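Local coordinates for protein bottromycin amidohydrolase (Streptomyces purpureus, PDB 6I5S) that probably hydrolyses a thiazoline-bearing precursor with the aid of bound zinc, acting as the gatekeeper amidohydrolase of bottromycin biosynthesis, at residues His94-Ser99 and Tyr114-Gly119; Val104-His109 and Val136-Trp141; Arg15-Glu20 and Pro121-Ala126; Pro88-Ala93 and Ser359-Ile364. One frame throughout, in Å; residues are numbered along the deposited sequence.

Overall arrangement
From the N terminus, interaction 3 is the first to open: residues 15-20 pack on helix 121-132, closing a loop of about a hundred residues. Interaction 4 opens next, on strand 84-95, and closes a much longer loop at helix 358-369. Interaction 1 starts on the end of the same strand and pairs it with strand 111-116; it is nested inside the loops of both 3 and 4. Interaction 2, from helix 100-108 to the approach of strand 139-142, also nests within 4, but crosses 1 and 3; 3 and 4 cross as well. Interactions 1, 2 and 4 reach one sheet, and 3 fastens the N-terminal arm to a helix beside it.

Interaction 1 (His94-Ser99 and Tyr114-Gly119); sequences HAHVSS and YRQLWG
Ala-95 and Gln-116 form a parallel beta bridge, in which Ala-95 N donates to Arg-115 O at 2.9 Å and Leu-117 N returns a weak bond to Ala-95 O. Beyond this pair both chains leave the strand, and a side chain takes over from the backbone. Gln-116 OE1 receives the N-H of Val-97 at 2.8 Å, in the carbonyl plane and on a lone pair, while its NE2 donates to Trp-118 O at 3.1 Å along an almost straight line (174°), though it comes from above the carbonyl plane. The bend at chi2 (68°) turns the amide back toward both loops, and bonds at its two ends fix its rotation. Shortening Gln-116 to an alanine is likely to leave Val-97 N and Trp-118 O without these mates and let both loops shift. Val-97, branched and apolar, lays CG2 over one face of the Tyr-114 ring, 3.5 Å from CE1, a CH-pi contact. Another methyl, Leu-117 CD2, sits above the His-94 ring with ND1 only 3.3 Å away. That imidazole is held at both nitrogens, ND1 by Glu-228 and NE2 by zinc. His-96, a second zinc ligand through NE2, meets Trp-118 CB at the edge of the imidazole, 3.8 Å from His-96 ND1. Small Ala-95 suits its place, since its methyl fits against Tyr-114 CB at 4.0 Å. The two histidines at and just past the end of strand 84-95 match the His-X-His metal motif of the amidohydrolase superfamily, completed at this zinc by Asp-348 and the carboxylated lysine at position 183.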
loop_
_atom_site.group_PDB
_atom_site.type_symbol
_atom_site.label_atom_id
_atom_site.label_comp_id
_atom_site.label_asym_id
_atom_site.label_seq_id
_atom_site.Cartn_x
_atom_site.Cartn_y
_atom_site.Cartn_z
ATOM N N HIS A 94 0.438 -1.403 -2.670
ATOM C CA HIS A 94 0.079 -2.779 -2.988
ATOM C C HIS A 94 -0.740 -3.333 -1.833
ATOM O O HIS A 94 -0.193 -4.030 -0.983
ATOM C CB HIS A 94 1.317 -3.630 -3.198
ATOM C CG HIS A 94 1.058 -4.974 -3.849
ATOM N ND1 HIS A 94 1.684 -5.374 -5.013
ATOM C CD2 HIS A 94 0.238 -5.998 -3.499
ATOM C CE1 HIS A 94 1.236 -6.571 -5.358
ATOM N NE2 HIS A 94 0.386 -6.988 -4.445
ATOM N N ALA A 95 -2.039 -3.054 -1.782
ATOM C CA ALA A 95 -2.885 -3.514 -0.690
ATOM C C ALA A 95 -3.924 -4.484 -1.240
ATOM O O ALA A 95 -4.261 -4.449 -2.426
ATOM C CB ALA A 95 -3.572 -2.344 0.031
ATOM N N HIS A 96 -4.329 -5.429 -0.396
ATOM C CA HIS A 96 -5.407 -6.366 -0.692
ATOM C C HIS A 96 -6.470 -6.107 0.379
ATOM O O HIS A 96 -6.561 -6.813 1.378
ATOM C CB HIS A 96 -4.924 -7.801 -0.706
ATOM C CG HIS A 96 -4.019 -8.095 -1.868
ATOM N ND1 HIS A 96 -4.480 -8.197 -3.166
ATOM C CD2 HIS A 96 -2.677 -8.247 -1.936
ATOM C CE1 HIS A 96 -3.463 -8.423 -3.976
ATOM N NE2 HIS A 96 -2.360 -8.458 -3.254
ATOM N N VAL A 97 -7.252 -5.066 0.155
ATOM C CA VAL A 97 -8.341 -4.679 1.046
ATOM C C VAL A 97 -9.500 -5.621 0.791
ATOM O O VAL A 97 -9.999 -5.711 -0.336
ATOM C CB VAL A 97 -8.723 -3.232 0.795
ATOM C CG1 VAL A 97 -10.038 -2.914 1.489
ATOM C CG2 VAL A 97 -7.569 -2.357 1.270
ATOM N N SER A 98 -9.909 -6.348 1.844
ATOM C CA SER A 98 -10.982 -7.324 1.799
ATOM C C SER A 98 -12.063 -7.066 2.834
ATOM O O SER A 98 -13.108 -7.730 2.792
ATOM C CB SER A 98 -10.431 -8.747 2.011
ATOM O OG SER A 98 -9.601 -9.095 0.937
ATOM N N SER A 99 -11.843 -6.126 3.740
ATOM C CA SER A 99 -12.807 -5.853 4.804
ATOM C C SER A 99 -12.666 -4.417 5.287
ATOM O O SER A 99 -11.649 -3.742 5.079
ATOM C CB SER A 99 -12.637 -6.800 6.012
ATOM O OG SER A 99 -11.515 -6.440 6.730
ATOM N N TYR A 114 -4.918 3.768 -1.625
ATOM C CA TYR A 114 -4.205 2.512 -1.819
ATOM C C TYR A 114 -4.458 2.029 -3.254
ATOM O O TYR A 114 -5.515 2.314 -3.841
ATOM C CB TYR A 114 -4.653 1.459 -0.793
ATOM C CG TYR A 114 -6.149 1.077 -0.855
ATOM C CD1 TYR A 114 -6.589 -0.071 -1.531
ATOM C CD2 TYR A 114 -7.109 1.856 -0.215
ATOM C CE1 TYR A 114 -7.947 -0.392 -1.611
ATOM C CE2 TYR A 114 -8.495 1.534 -0.258
ATOM C CZ TYR A 114 -8.898 0.393 -0.929
ATOM O OH TYR A 114 -10.191 0.077 -0.983
ATOM N N ARG A 115 -3.486 1.279 -3.775
ATOM C CA ARG A 115 -3.671 0.477 -4.991
ATOM C C ARG A 115 -4.157 -0.905 -4.576
ATOM O O ARG A 115 -3.486 -1.649 -3.841
ATOM C CB ARG A 115 -2.399 0.384 -5.827
ATOM C CG ARG A 115 -1.901 1.717 -6.309
ATOM C CD ARG A 115 -0.847 1.573 -7.440
ATOM N NE ARG A 115 0.252 0.645 -7.069
ATOM C CZ ARG A 115 1.173 0.167 -7.899
ATOM N NH1 ARG A 115 2.111 -0.669 -7.473
ATOM N NH2 ARG A 115 1.226 0.522 -9.195
ATOM N N GLN A 116 -5.320 -1.250 -5.075
ATOM C CA GLN A 116 -5.925 -2.570 -4.903
ATOM C C GLN A 116 -5.528 -3.409 -6.095
ATOM O O GLN A 116 -6.105 -3.274 -7.176
ATOM C CB GLN A 116 -7.438 -2.473 -4.808
ATOM C CG GLN A 116 -8.129 -3.828 -4.726
ATOM C CD GLN A 116 -7.841 -4.548 -3.423
ATOM O OE1 GLN A 116 -7.569 -3.926 -2.399
ATOM N NE2 GLN A 116 -7.892 -5.859 -3.459
ATOM N N LEU A 117 -4.545 -4.275 -5.894
ATOM C CA LEU A 117 -3.944 -4.998 -7.011
ATOM C C LEU A 117 -4.626 -6.332 -7.288
ATOM O O LEU A 117 -4.096 -7.153 -8.048
ATOM C CB LEU A 117 -2.428 -5.153 -6.754
ATOM C CG LEU A 117 -1.674 -4.282 -7.762
ATOM C CD1 LEU A 117 -2.061 -2.837 -7.729
ATOM C CD2 LEU A 117 -0.193 -4.418 -7.540
ATOM N N TRP A 118 -5.808 -6.544 -6.740
ATOM C CA TRP A 118 -6.713 -7.592 -7.156
ATOM C C TRP A 118 -8.100 -6.977 -7.033
ATOM O O TRP A 118 -8.828 -7.270 -6.114
ATOM C CB TRP A 118 -6.579 -8.848 -6.292
ATOM C CG TRP A 118 -6.944 -10.061 -6.994
ATOM C CD1 TRP A 118 -8.153 -10.365 -7.544
ATOM C CD2 TRP A 118 -6.088 -11.179 -7.232
ATOM N NE1 TRP A 118 -8.103 -11.616 -8.123
ATOM C CE2 TRP A 118 -6.845 -12.137 -7.938
ATOM C CE3 TRP A 118 -4.749 -11.465 -6.916
ATOM C CZ2 TRP A 118 -6.311 -13.365 -8.332
ATOM C CZ3 TRP A 118 -4.217 -12.683 -7.315
ATOM C CH2 TRP A 118 -4.999 -13.618 -8.015
ATOM N N GLY A 119 -8.425 -6.077 -7.954
ATOM C CA GLY A 119 -9.650 -5.300 -7.827
ATOM C C GLY A 119 -10.895 -6.068 -8.225
ATOM O O GLY A 119 -10.906 -6.929 -9.106
#

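Interaction 2 (Val104-His109 and Val136-Trp141); sequences VGLLVH and VLPRPW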
loop_
_atom_site.group_PDB
_atom_site.type_symbol
_atom_site.label_atom_id
_atom_site.label_comp_id
_atom_site.label_asym_id
_atom_site.label_seq_id
_atom_site.Cartn_x
_atom_site.Cartn_y
_atom_site.Cartn_z
ATOM N N VAL A 104 -10.010 0.765 8.011
ATOM C CA VAL A 104 -9.746 1.490 9.252
ATOM C C VAL A 104 -8.275 1.443 9.619
ATOM O O VAL A 104 -7.693 2.465 9.999
ATOM C CB VAL A 104 -10.644 0.950 10.389
ATOM C CG1 VAL A 104 -10.189 1.588 11.726
ATOM C CG2 VAL A 104 -12.147 1.245 10.111
ATOM N N GLY A 105 -7.638 0.271 9.475
ATOM C CA GLY A 105 -6.208 0.160 9.740
ATOM C C GLY A 105 -5.385 1.110 8.898
ATOM O O GLY A 105 -4.491 1.799 9.408
ATOM N N LEU A 106 -5.705 1.207 7.597
ATOM C CA LEU A 106 -4.983 2.149 6.753
ATOM C C LEU A 106 -5.145 3.583 7.247
ATOM O O LEU A 106 -4.132 4.289 7.412
ATOM C CB LEU A 106 -5.420 2.010 5.291
ATOM C CG LEU A 106 -5.062 0.681 4.640
ATOM C CD1 LEU A 106 -5.744 0.550 3.292
ATOM C CD2 LEU A 106 -3.563 0.495 4.478
ATOM N N LEU A 107 -6.411 4.030 7.505
ATOM C CA LEU A 107 -6.653 5.416 7.882
ATOM C C LEU A 107 -5.908 5.772 9.153
ATOM O O LEU A 107 -5.327 6.847 9.273
ATOM C CB LEU A 107 -8.144 5.639 8.127
ATOM C CG LEU A 107 -8.991 5.686 6.861
ATOM C CD1 LEU A 107 -10.458 5.781 7.321
ATOM C CD2 LEU A 107 -8.576 6.871 6.014
ATOM N N VAL A 108 -5.959 4.881 10.125
ATOM C CA VAL A 108 -5.335 5.143 11.432
ATOM C C VAL A 108 -3.840 5.390 11.281
ATOM O O VAL A 108 -3.231 6.112 12.081
ATOM C CB VAL A 108 -5.629 3.937 12.361
ATOM C CG1 VAL A 108 -4.597 3.810 13.451
ATOM C CG2 VAL A 108 -7.033 4.054 12.919
ATOM N N HIS A 109 -3.228 4.821 10.240
ATOM C CA HIS A 109 -1.802 4.931 10.031
ATOM C C HIS A 109 -1.443 5.950 8.967
ATOM O O HIS A 109 -0.278 5.983 8.537
ATOM C CB HIS A 109 -1.197 3.549 9.723
ATOM C CG HIS A 109 -1.246 2.663 10.922
ATOM N ND1 HIS A 109 -2.346 1.906 11.244
ATOM C CD2 HIS A 109 -0.342 2.468 11.922
ATOM C CE1 HIS A 109 -2.140 1.304 12.408
ATOM N NE2 HIS A 109 -0.932 1.626 12.840
ATOM N N VAL A 136 -16.054 7.818 5.754
ATOM C CA VAL A 136 -14.658 8.212 5.705
ATOM C C VAL A 136 -13.843 6.980 5.353
ATOM O O VAL A 136 -13.845 5.998 6.109
ATOM C CB VAL A 136 -14.221 8.792 7.054
ATOM C CG1 VAL A 136 -12.765 9.135 7.041
ATOM C CG2 VAL A 136 -14.979 10.069 7.300
ATOM N N LEU A 137 -13.163 7.014 4.210
ATOM C CA LEU A 137 -12.342 5.858 3.858
ATOM C C LEU A 137 -11.229 6.300 2.904
ATOM O O LEU A 137 -11.284 7.392 2.322
ATOM C CB LEU A 137 -13.207 4.733 3.269
ATOM C CG LEU A 137 -14.320 5.100 2.328
ATOM C CD1 LEU A 137 -13.836 6.035 1.297
ATOM C CD2 LEU A 137 -14.878 3.844 1.710
ATOM N N PRO A 138 -10.172 5.506 2.780
ATOM C CA PRO A 138 -9.116 5.823 1.819
ATOM C C PRO A 138 -9.650 5.652 0.403
ATOM O O PRO A 138 -10.528 4.812 0.150
ATOM C CB PRO A 138 -8.029 4.782 2.107
ATOM C CG PRO A 138 -8.474 4.023 3.312
ATOM C CD PRO A 138 -9.970 4.231 3.459
ATOM N N ARG A 139 -9.042 6.402 -0.518
ATOM C CA ARG A 139 -9.467 6.337 -1.917
ATOM C C ARG A 139 -8.766 5.173 -2.618
ATOM O O ARG A 139 -7.533 5.106 -2.584
ATOM C CB ARG A 139 -9.101 7.653 -2.593
ATOM C CG ARG A 139 -9.525 7.802 -4.080
ATOM C CD ARG A 139 -11.067 7.937 -4.210
ATOM N NE ARG A 139 -11.445 8.329 -5.567
ATOM C CZ ARG A 139 -12.113 9.433 -5.900
ATOM N NH1 ARG A 139 -12.548 10.296 -4.984
ATOM N NH2 ARG A 139 -12.358 9.662 -7.182
ATOM N N PRO A 140 -9.499 4.277 -3.295
ATOM C CA PRO A 140 -8.850 3.171 -4.013
ATOM C C PRO A 140 -8.472 3.497 -5.442
ATOM O O PRO A 140 -9.092 4.323 -6.131
ATOM C CB PRO A 140 -9.916 2.065 -3.983
ATOM C CG PRO A 140 -11.245 2.841 -4.005
ATOM C CD PRO A 140 -10.979 4.202 -3.372
ATOM N N TRP A 141 -7.435 2.775 -5.897
ATOM C CA TRP A 141 -7.049 2.688 -7.300
ATOM C C TRP A 141 -7.146 1.199 -7.621
ATOM O O TRP A 141 -6.524 0.379 -6.948
ATOM C CB TRP A 141 -5.648 3.255 -7.531
ATOM C CG TRP A 141 -5.094 3.287 -8.899
ATOM C CD1 TRP A 141 -5.060 4.373 -9.728
ATOM C CD2 TRP A 141 -4.458 2.227 -9.617
ATOM N NE1 TRP A 141 -4.440 4.069 -10.896
ATOM C CE2 TRP A 141 -4.062 2.756 -10.859
ATOM C CE3 TRP A 141 -4.202 0.882 -9.343
ATOM C CZ2 TRP A 141 -3.439 1.980 -11.827
ATOM C CZ3 TRP A 141 -3.535 0.121 -10.291
ATOM C CH2 TRP A 141 -3.186 0.666 -11.523
#
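Leu-107 reaches from helix 100-108 to Pro-138, and its side chain carries most of a contact without hydrogen bonds, mostly apolar. CB leaves the helix toward the other segment, with CG set anti to the carbonyl carbon (chi1 -74°), which carries the branch point forward to the proline. CG is the first atom to touch, 3.8 Å from Pro-138 CD. There the side chain forks. CD2 rests on the proline, 3.9 Å from Pro-138 CG, whereas CD1 runs on past the ring to the backbone just before it, 3.6 Å from Val-136 O and 3.9 Å from Leu-137 CA, with Val-136 CG1 alongside at 4.1 Å. Val-136 O is buried here and finds no polar partner in the model. With an alanine here, both methyls and the branch carbon are gone, and a gap would probably open beside Pro-138 and Val-136. Leu-106 adds a lighter touch, its CB 4.2 Å from Pro-138 CG. Proline suits this spot because its compact apolar ring fits against the leucine, and having no N-H it leaves no backbone donor to satisfy in this buried place; the ring also touches Tyr-114. At the helix end His-109 ND1 donates to Gly-105 O at 2.8 Å, tying the first non-helical residue back to the last turn. The arrangement is consistent with the alpha/beta barrel of amidohydrolases: helix 100-108, the crossover of the beta-alpha-beta unit 84-116, packs against the segment leading into strand 139-142.

Interaction 3 (Arg15-Glu20 and Pro121-Ala126); sequences RGLLPE and PAHLLA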
loop_
_atom_site.group_PDB
_atom_site.type_symbol
_atom_site.label_atom_id
_atom_site.label_comp_id
_atom_site.label_asym_id
_atom_site.label_seq_id
_atom_site.Cartn_x
_atom_site.Cartn_y
_atom_site.Cartn_z
ATOM N N ARG A 15 -21.450 -4.359 -2.186
ATOM C CA ARG A 15 -21.293 -3.549 -0.972
ATOM C C ARG A 15 -20.569 -4.312 0.129
ATOM O O ARG A 15 -20.572 -3.891 1.280
ATOM C CB ARG A 15 -22.644 -3.041 -0.453
ATOM C CG ARG A 15 -23.382 -2.178 -1.461
ATOM C CD ARG A 15 -24.593 -1.415 -0.822
ATOM N NE ARG A 15 -24.172 -0.554 0.291
ATOM C CZ ARG A 15 -23.742 0.702 0.165
ATOM N NH1 ARG A 15 -23.370 1.392 1.242
ATOM N NH2 ARG A 15 -23.724 1.292 -1.024
ATOM N N GLY A 16 -19.889 -5.399 -0.224
ATOM C CA GLY A 16 -19.254 -6.273 0.770
ATOM C C GLY A 16 -18.192 -5.643 1.632
ATOM O O GLY A 16 -17.942 -6.128 2.735
ATOM N N LEU A 17 -17.548 -4.571 1.182
ATOM C CA LEU A 17 -16.593 -3.917 2.054
ATOM C C LEU A 17 -17.249 -3.083 3.143
ATOM O O LEU A 17 -16.563 -2.693 4.089
ATOM C CB LEU A 17 -15.670 -2.994 1.278
ATOM C CG LEU A 17 -14.685 -3.699 0.334
ATOM C CD1 LEU A 17 -13.965 -2.738 -0.557
ATOM C CD2 LEU A 17 -13.639 -4.546 1.173
ATOM N N LEU A 18 -18.545 -2.781 3.023
ATOM C CA LEU A 18 -19.220 -1.828 3.895
ATOM C C LEU A 18 -20.553 -2.416 4.303
ATOM O O LEU A 18 -21.612 -1.877 3.989
ATOM C CB LEU A 18 -19.396 -0.475 3.208
ATOM C CG LEU A 18 -18.072 0.171 2.803
ATOM C CD1 LEU A 18 -18.305 1.316 1.841
ATOM C CD2 LEU A 18 -17.307 0.655 4.029
ATOM N N PRO A 19 -20.528 -3.533 5.009
ATOM C CA PRO A 19 -21.761 -4.262 5.260
ATOM C C PRO A 19 -22.658 -3.526 6.244
ATOM O O PRO A 19 -22.204 -2.885 7.197
ATOM C CB PRO A 19 -21.279 -5.596 5.841
ATOM C CG PRO A 19 -19.899 -5.330 6.376
ATOM C CD PRO A 19 -19.320 -4.266 5.467
ATOM N N GLU A 20 -23.959 -3.651 6.004
ATOM C CA GLU A 20 -24.953 -3.035 6.880
ATOM C C GLU A 20 -24.847 -3.606 8.286
ATOM O O GLU A 20 -24.600 -4.799 8.477
ATOM C CB GLU A 20 -26.368 -3.276 6.339
ATOM C CG GLU A 20 -26.580 -2.878 4.890
ATOM C CD GLU A 20 -27.189 -1.505 4.745
ATOM O OE1 GLU A 20 -28.383 -1.357 5.085
ATOM O OE2 GLU A 20 -26.474 -0.574 4.302
ATOM N N PRO A 121 -15.557 -5.393 -8.359
ATOM C CA PRO A 121 -16.645 -4.375 -8.261
ATOM C C PRO A 121 -16.834 -3.794 -6.865
ATOM O O PRO A 121 -17.123 -2.603 -6.759
ATOM C CB PRO A 121 -17.863 -5.166 -8.722
ATOM C CG PRO A 121 -17.303 -6.157 -9.703
ATOM C CD PRO A 121 -16.008 -6.595 -9.084
ATOM N N ALA A 122 -16.597 -4.576 -5.788
ATOM C CA ALA A 122 -16.697 -4.033 -4.428
ATOM C C ALA A 122 -15.768 -2.862 -4.170
ATOM O O ALA A 122 -16.109 -1.955 -3.397
ATOM C CB ALA A 122 -16.426 -5.116 -3.393
ATOM N N HIS A 123 -14.576 -2.853 -4.780
ATOM C CA HIS A 123 -13.715 -1.702 -4.622
ATOM C C HIS A 123 -14.170 -0.493 -5.416
ATOM O O HIS A 123 -13.927 0.642 -4.977
ATOM C CB HIS A 123 -12.282 -2.064 -5.013
ATOM C CG HIS A 123 -11.747 -3.189 -4.222
ATOM N ND1 HIS A 123 -11.783 -4.498 -4.664
ATOM C CD2 HIS A 123 -11.206 -3.216 -2.976
ATOM C CE1 HIS A 123 -11.291 -5.281 -3.726
ATOM N NE2 HIS A 123 -10.953 -4.532 -2.686
ATOM N N LEU A 124 -14.779 -0.688 -6.585
ATOM C CA LEU A 124 -15.403 0.433 -7.281
ATOM C C LEU A 124 -16.541 0.996 -6.464
ATOM O O LEU A 124 -16.762 2.211 -6.449
ATOM C CB LEU A 124 -15.920 -0.023 -8.640
ATOM C CG LEU A 124 -14.783 -0.459 -9.624
ATOM C CD1 LEU A 124 -15.410 -0.801 -10.939
ATOM C CD2 LEU A 124 -13.736 0.632 -9.842
ATOM N N LEU A 125 -17.329 0.126 -5.843
ATOM C CA LEU A 125 -18.392 0.619 -4.956
ATOM C C LEU A 125 -17.803 1.481 -3.852
ATOM O O LEU A 125 -18.300 2.585 -3.562
ATOM C CB LEU A 125 -19.190 -0.555 -4.378
ATOM C CG LEU A 125 -20.410 -0.288 -3.510
ATOM C CD1 LEU A 125 -19.957 0.135 -2.094
ATOM C CD2 LEU A 125 -21.341 0.761 -4.102
ATOM N N ALA A 126 -16.714 1.006 -3.237
ATOM C CA ALA A 126 -16.067 1.776 -2.192
ATOM C C ALA A 126 -15.592 3.120 -2.713
ATOM O O ALA A 126 -15.670 4.109 -1.997
ATOM C CB ALA A 126 -14.892 0.966 -1.620
HETATM O O HOH W 1 -17.859 -2.873 -1.141
#
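Leu-17 pushes its side chain against helix 121-132 from a type I beta turn, Arg-15 to Leu-18, in the N-terminal arm that precedes helix 23-31. Its CD1 does the touching: it lies 3.6 Å from Ala-122 O, 3.7 Å from His-123 CD2 and 4.0 Å from Ala-126 CB. Ala-122 and Ala-126, one turn apart, suit this face because their short side chains let the leucine come near the helix backbone. The side chain of Leu-17 crosses that of His-123 at about a right angle. Between the two alanines in sequence, Leu-125 meets Arg-15 and Leu-18. Its CD1 lies over one face of the Arg-15 guanidinium and its CD2 is 3.9 Å from Arg-15 NH2, so the flat cation rests on an aliphatic branch; the bend of the arginine at chi3 (58°) brings the group round to it. Arg-15 and Leu-125 both also meet a crystal neighbour, which may influence their pose. Leu-18 CD1 approaches Leu-125 CD1 more loosely, at 4.4 Å. In the next shell, the turn is closed by Leu-18 N bonding to Arg-15 O at 2.9 Å, and the imidazole of His-123 is pinned by Val-97 O at NE2 and by the N-H of Glu-120 at ND1. One water joins the segments: it accepts from Leu-17 N at 2.9 Å and donates to Ala-122 O at 3.0 Å, a carbonyl that also takes the helical N-H of Ala-126.

Interaction 4 (Pro88-Ala93 and Ser359-Ile364); sequences PGFVDA and SFHKEI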
loop_
_atom_site.group_PDB
_atom_site.type_symbol
_atom_site.label_atom_id
_atom_site.label_comp_id
_atom_site.label_asym_id
_atom_site.label_seq_id
_atom_site.Cartn_x
_atom_site.Cartn_y
_atom_site.Cartn_z
ATOM N N PRO A 88 1.679 15.041 2.826
ATOM C CA PRO A 88 0.593 14.461 2.044
ATOM C C PRO A 88 0.187 13.131 2.658
ATOM O O PRO A 88 0.966 12.442 3.330
ATOM C CB PRO A 88 1.228 14.256 0.677
ATOM C CG PRO A 88 2.333 15.217 0.615
ATOM C CD PRO A 88 2.894 15.219 1.993
ATOM N N GLY A 89 -1.051 12.748 2.408
ATOM C CA GLY A 89 -1.501 11.438 2.838
ATOM C C GLY A 89 -0.709 10.345 2.152
ATOM O O GLY A 89 -0.272 10.509 1.021
ATOM N N PHE A 90 -0.526 9.231 2.870
ATOM C CA PHE A 90 0.247 8.095 2.378
ATOM C C PHE A 90 -0.585 7.211 1.459
ATOM O O PHE A 90 -1.822 7.148 1.554
ATOM C CB PHE A 90 0.753 7.227 3.547
ATOM C CG PHE A 90 1.458 8.012 4.604
ATOM C CD1 PHE A 90 2.319 9.037 4.269
ATOM C CD2 PHE A 90 1.228 7.753 5.924
ATOM C CE1 PHE A 90 2.920 9.829 5.259
ATOM C CE2 PHE A 90 1.849 8.553 6.927
ATOM C CZ PHE A 90 2.699 9.571 6.555
ATOM N N VAL A 91 0.131 6.499 0.582
ATOM C CA VAL A 91 -0.472 5.561 -0.363
ATOM C C VAL A 91 0.164 4.204 -0.150
ATOM O O VAL A 91 1.379 4.036 -0.363
ATOM C CB VAL A 91 -0.285 6.005 -1.820
ATOM C CG1 VAL A 91 -1.138 5.044 -2.740
ATOM C CG2 VAL A 91 -0.712 7.478 -1.979
ATOM N N ASP A 92 -0.641 3.219 0.267
ATOM C CA ASP A 92 -0.158 1.836 0.236
ATOM C C ASP A 92 -0.230 1.343 -1.211
ATOM O O ASP A 92 -1.321 1.097 -1.749
ATOM C CB ASP A 92 -0.941 0.923 1.177
ATOM C CG ASP A 92 -0.334 -0.476 1.262
ATOM O OD1 ASP A 92 -0.551 -1.136 2.268
ATOM O OD2 ASP A 92 0.352 -0.930 0.296
ATOM N N ALA A 93 0.924 1.206 -1.827
ATOM C CA ALA A 93 0.986 0.918 -3.267
ATOM C C ALA A 93 0.706 -0.542 -3.635
ATOM O O ALA A 93 0.689 -0.883 -4.837
ATOM C CB ALA A 93 2.325 1.343 -3.811
ATOM N N SER A 359 1.691 -2.417 8.704
ATOM C CA SER A 359 2.618 -2.985 7.717
ATOM C C SER A 359 3.168 -1.907 6.787
ATOM O O SER A 359 4.286 -2.052 6.240
ATOM C CB SER A 359 1.933 -4.084 6.892
ATOM O OG SER A 359 0.820 -3.614 6.152
ATOM N N PHE A 360 2.398 -0.845 6.569
ATOM C CA PHE A 360 2.895 0.265 5.760
ATOM C C PHE A 360 4.165 0.841 6.386
ATOM O O PHE A 360 5.172 1.092 5.700
ATOM C CB PHE A 360 1.824 1.344 5.619
ATOM C CG PHE A 360 2.221 2.458 4.719
ATOM C CD1 PHE A 360 2.178 2.257 3.363
ATOM C CD2 PHE A 360 2.731 3.643 5.207
ATOM C CE1 PHE A 360 2.571 3.254 2.474
ATOM C CE2 PHE A 360 3.104 4.664 4.325
ATOM C CZ PHE A 360 3.040 4.451 2.956
ATOM N N HIS A 361 4.115 1.092 7.694
ATOM C CA HIS A 361 5.281 1.599 8.410
ATOM C C HIS A 361 6.366 0.546 8.546
ATOM O O HIS A 361 7.539 0.911 8.623
ATOM C CB HIS A 361 4.790 2.211 9.737
ATOM C CG HIS A 361 3.920 3.390 9.472
ATOM N ND1 HIS A 361 4.454 4.603 9.083
ATOM C CD2 HIS A 361 2.579 3.497 9.349
ATOM C CE1 HIS A 361 3.456 5.429 8.797
ATOM N NE2 HIS A 361 2.313 4.774 8.925
ATOM N N LYS A 362 6.015 -0.733 8.585
ATOM C CA LYS A 362 7.058 -1.764 8.502
ATOM C C LYS A 362 7.799 -1.712 7.179
ATOM O O LYS A 362 9.023 -1.961 7.134
ATOM C CB LYS A 362 6.480 -3.149 8.703
ATOM C CG LYS A 362 5.984 -3.447 10.105
ATOM C CD LYS A 362 5.851 -4.935 10.274
ATOM C CE LYS A 362 5.301 -5.296 11.608
ATOM N NZ LYS A 362 5.410 -6.768 11.874
ATOM N N GLU A 363 7.098 -1.368 6.094
ATOM C CA GLU A 363 7.765 -1.293 4.805
ATOM C C GLU A 363 8.641 -0.053 4.733
ATOM O O GLU A 363 9.751 -0.123 4.206
ATOM C CB GLU A 363 6.744 -1.288 3.672
ATOM C CG GLU A 363 7.386 -1.236 2.242
ATOM C CD GLU A 363 8.166 -2.430 1.888
ATOM O OE1 GLU A 363 8.225 -3.352 2.736
ATOM O OE2 GLU A 363 8.771 -2.464 0.736
ATOM N N ILE A 364 8.196 1.079 5.313
ATOM C CA ILE A 364 9.110 2.218 5.471
ATOM C C ILE A 364 10.351 1.796 6.250
ATOM O O ILE A 364 11.481 2.144 5.883
ATOM C CB ILE A 364 8.404 3.405 6.146
ATOM C CG1 ILE A 364 7.417 4.021 5.109
ATOM C CG2 ILE A 364 9.403 4.465 6.636
ATOM C CD1 ILE A 364 6.505 5.037 5.710
HETATM O O HOH W 2 -0.680 -1.404 5.110
#
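Phe-90 and Phe-360 meet where strand 90-92 runs nearly perpendicular (96°) to helix 359-364, their axes 9.9 Å apart. Among the aromatic contacts, the two phenyl planes are close to parallel (18°) but slid so far that they barely overlap, with centroids 5.7 Å apart. The closer touch is therefore of ring carbon on aliphatic carbon, Phe-360 CE2 at 3.6 Å from Phe-90 CB. Phe-360 CG stands anti to the backbone N (chi1 -175°), which sends the ring from the helix onto the strand. His-361 turns its edge to Phe-90, with CE1 4.0 Å from CE2 of the phenyl ring. Against the backbone, Phe-360 CE1 approaches Val-91 O to 3.2 Å. The polar link is a water that donates to both Asp-92 OD1 and Ser-359 OG, each at 2.9 Å. The carboxylate has further mates, Thr-347 at OD1 and the N-H of His-94 at OD2, while His-361 NE2 is bonded to His-109 O. Large flat side chains suit this buried place, filling the space between helix and strand. The result is an aromatic cluster seating helix 358-369 on strand 84-95, probably one of the barrel strands of this amidohydrolase, with the zinc ligands His-94 and His-96 at and just beyond its end.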